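Hydrolase (Rhizobium meliloti, PDB 5HOE) is an octameric carbohydrate acetylesterase of the GDSL-like (SGNH hydrolase) family, which probably acts by hydrolysing ester bonds. Local coordinates at residues Pro146-Val151 with Met189-Phe194. Numbering follows the deposited sequence.
Sequences PKVLVV and MKVEFF
Val-148 meets Val-191 and Glu-192 where strand 192-195, the outermost on that side of the sheet within this chain, begins beside strand 147-152. The Val-148 carbonyl O accepts the N-H of Glu-192 at 2.9 Å. Val-148 CB packs against Val-191 CG1 at 3.9 Å. Leu-149 is paired with Glu-192 and points to the sheet face that it shares with Phe-194. Its CG lies anti to the backbone N (chi1 175°), which brings CD1 over the backbone of Phe-193. Leu-149 CD1 rests 3.7 Å from Glu-192 CB and also touches Phe-194 CB. The Glu-192 carboxylate leads away from the contact. Val-150 turns to the other face, with Phe-193. Its N-H bonds to Glu-192 O from above the carbonyl plane, and Val-150 O accepts Phe-194 N at 2.9 Å. Val-150 O also receives a CA-H contact from Phe-193 CA at 3.4 Å. Val-150 CG2 touches Val-191 CG2 at 4.1 Å. Val-151 runs alongside Phe-194, and its CG1 meets the ring edge near the ring plane. Val-150 and Phe-193 both touch Tyr-182 of helix 171-189. On the other face, Phe-194 packs on Ala-221 and Ile-222 of helix 212-229. The link, which includes helix 171-189, makes a beta-alpha-beta crossover in the parallel sheet of the SGNH fold. The pairing thus rests on main-chain bonds, while apolar side chains pack each face against its helices.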
loop_
_atom_site.group_PDB
_atom_site.type_symbol
_atom_site.label_atom_id
_atom_site.label_comp_id
_atom_site.label_asym_id
_atom_site.label_seq_id
_atom_site.Cartn_x
_atom_site.Cartn_y
_atom_site.Cartn_z
ATOM N N PRO A 146 -10.526 -7.754 -29.897
ATOM C CA PRO A 146 -11.932 -7.964 -30.256
ATOM C C PRO A 146 -12.645 -6.648 -30.499
ATOM O O PRO A 146 -12.207 -5.584 -30.060
ATOM C CB PRO A 146 -12.521 -8.619 -28.994
ATOM C CG PRO A 146 -11.399 -8.902 -28.089
ATOM C CD PRO A 146 -10.275 -8.034 -28.475
ATOM N N LYS A 147 -13.793 -6.744 -31.171
ATOM C CA LYS A 147 -14.764 -5.660 -31.156
ATOM C C LYS A 147 -15.475 -5.625 -29.798
ATOM O O LYS A 147 -15.391 -6.566 -28.989
ATOM C CB LYS A 147 -15.777 -5.844 -32.290
ATOM C CG LYS A 147 -15.161 -5.709 -33.684
ATOM C CD LYS A 147 -16.171 -5.976 -34.779
ATOM C CE LYS A 147 -15.644 -5.519 -36.147
ATOM N NZ LYS A 147 -14.323 -6.128 -36.455
ATOM N N VAL A 148 -16.195 -4.527 -29.547
ATOM C CA VAL A 148 -16.864 -4.296 -28.268
ATOM C C VAL A 148 -18.318 -3.922 -28.533
ATOM O O VAL A 148 -18.604 -3.049 -29.364
ATOM C CB VAL A 148 -16.185 -3.186 -27.438
ATOM C CG1 VAL A 148 -16.928 -2.969 -26.120
ATOM C CG2 VAL A 148 -14.744 -3.549 -27.153
ATOM N N LEU A 149 -19.237 -4.560 -27.806
ATOM C CA LEU A 149 -20.632 -4.133 -27.772
ATOM C C LEU A 149 -20.944 -3.699 -26.345
ATOM O O LEU A 149 -20.977 -4.532 -25.434
ATOM C CB LEU A 149 -21.559 -5.248 -28.234
ATOM C CG LEU A 149 -23.058 -4.958 -28.120
ATOM C CD1 LEU A 149 -23.490 -3.743 -28.959
ATOM C CD2 LEU A 149 -23.856 -6.198 -28.497
ATOM N N VAL A 150 -21.157 -2.394 -26.159
ATOM C CA VAL A 150 -21.585 -1.837 -24.877
ATOM C C VAL A 150 -23.098 -1.986 -24.784
ATOM O O VAL A 150 -23.826 -1.563 -25.688
ATOM C CB VAL A 150 -21.181 -0.354 -24.779
ATOM C CG1 VAL A 150 -21.759 0.292 -23.523
ATOM C CG2 VAL A 150 -19.655 -0.212 -24.806
ATOM N N VAL A 151 -23.588 -2.561 -23.692
ATOM C CA VAL A 151 -25.023 -2.731 -23.470
ATOM C C VAL A 151 -25.414 -1.937 -22.244
ATOM O O VAL A 151 -24.940 -2.219 -21.134
ATOM C CB VAL A 151 -25.408 -4.211 -23.297
ATOM C CG1 VAL A 151 -26.916 -4.386 -23.086
ATOM C CG2 VAL A 151 -24.949 -5.000 -24.516
ATOM N N MET A 189 -15.656 6.272 -28.400
ATOM C CA MET A 189 -14.639 5.230 -28.484
ATOM C C MET A 189 -14.742 4.392 -29.763
ATOM O O MET A 189 -13.919 3.496 -29.962
ATOM C CB MET A 189 -14.675 4.344 -27.227
ATOM C CG MET A 189 -14.333 5.092 -25.955
ATOM S SD MET A 189 -14.087 4.026 -24.533
ATOM C CE MET A 189 -12.482 3.333 -24.865
ATOM N N LYS A 190 -15.727 4.676 -30.626
ATOM C CA LYS A 190 -15.893 4.010 -31.923
ATOM C C LYS A 190 -16.149 2.501 -31.775
ATOM O O LYS A 190 -15.599 1.668 -32.508
ATOM C CB LYS A 190 -14.732 4.337 -32.875
ATOM C CG LYS A 190 -14.421 5.845 -33.003
ATOM C CD LYS A 190 -15.527 6.611 -33.751
ATOM C CE LYS A 190 -15.308 8.151 -33.759
ATOM N NZ LYS A 190 -15.536 8.774 -32.408
ATOM N N VAL A 191 -17.012 2.142 -30.818
ATOM C CA VAL A 191 -17.446 0.760 -30.635
ATOM C C VAL A 191 -18.959 0.657 -30.801
ATOM O O VAL A 191 -19.642 1.648 -31.108
ATOM C CB VAL A 191 -16.975 0.189 -29.277
ATOM C CG1 VAL A 191 -15.441 0.192 -29.180
ATOM C CG2 VAL A 191 -17.599 0.945 -28.107
ATOM N N GLU A 192 -19.502 -0.534 -30.595
ATOM C CA GLU A 192 -20.924 -0.751 -30.848
ATOM C C GLU A 192 -21.731 -0.535 -29.575
ATOM O O GLU A 192 -21.203 -0.614 -28.471
ATOM C CB GLU A 192 -21.162 -2.166 -31.374
ATOM C CG GLU A 192 -20.316 -2.543 -32.603
ATOM C CD GLU A 192 -20.651 -1.736 -33.839
ATOM O OE1 GLU A 192 -21.837 -1.397 -34.048
ATOM O OE2 GLU A 192 -19.723 -1.445 -34.623
ATOM N N PHE A 193 -23.030 -0.257 -29.745
ATOM C CA PHE A 193 -23.911 0.067 -28.630
ATOM C C PHE A 193 -25.298 -0.546 -28.800
ATOM O O PHE A 193 -25.853 -0.563 -29.909
ATOM C CB PHE A 193 -24.102 1.580 -28.464
ATOM C CG PHE A 193 -25.117 1.937 -27.415
ATOM C CD1 PHE A 193 -24.853 1.711 -26.072
ATOM C CD2 PHE A 193 -26.341 2.488 -27.765
ATOM C CE1 PHE A 193 -25.781 2.013 -25.098
ATOM C CE2 PHE A 193 -27.277 2.796 -26.789
ATOM C CZ PHE A 193 -26.985 2.576 -25.445
ATOM N N PHE A 194 -25.868 -1.014 -27.681
ATOM C CA PHE A 194 -27.237 -1.537 -27.642
ATOM C C PHE A 194 -27.897 -1.148 -26.330
ATOM O O PHE A 194 -27.348 -1.412 -25.259
ATOM C CB PHE A 194 -27.273 -3.063 -27.804
ATOM C CG PHE A 194 -28.655 -3.634 -27.689
ATOM C CD1 PHE A 194 -29.614 -3.338 -28.646
ATOM C CD2 PHE A 194 -29.024 -4.427 -26.608
ATOM C CE1 PHE A 194 -30.899 -3.845 -28.537
ATOM C CE2 PHE A 194 -30.300 -4.923 -26.508
ATOM C CZ PHE A 194 -31.234 -4.631 -27.466
#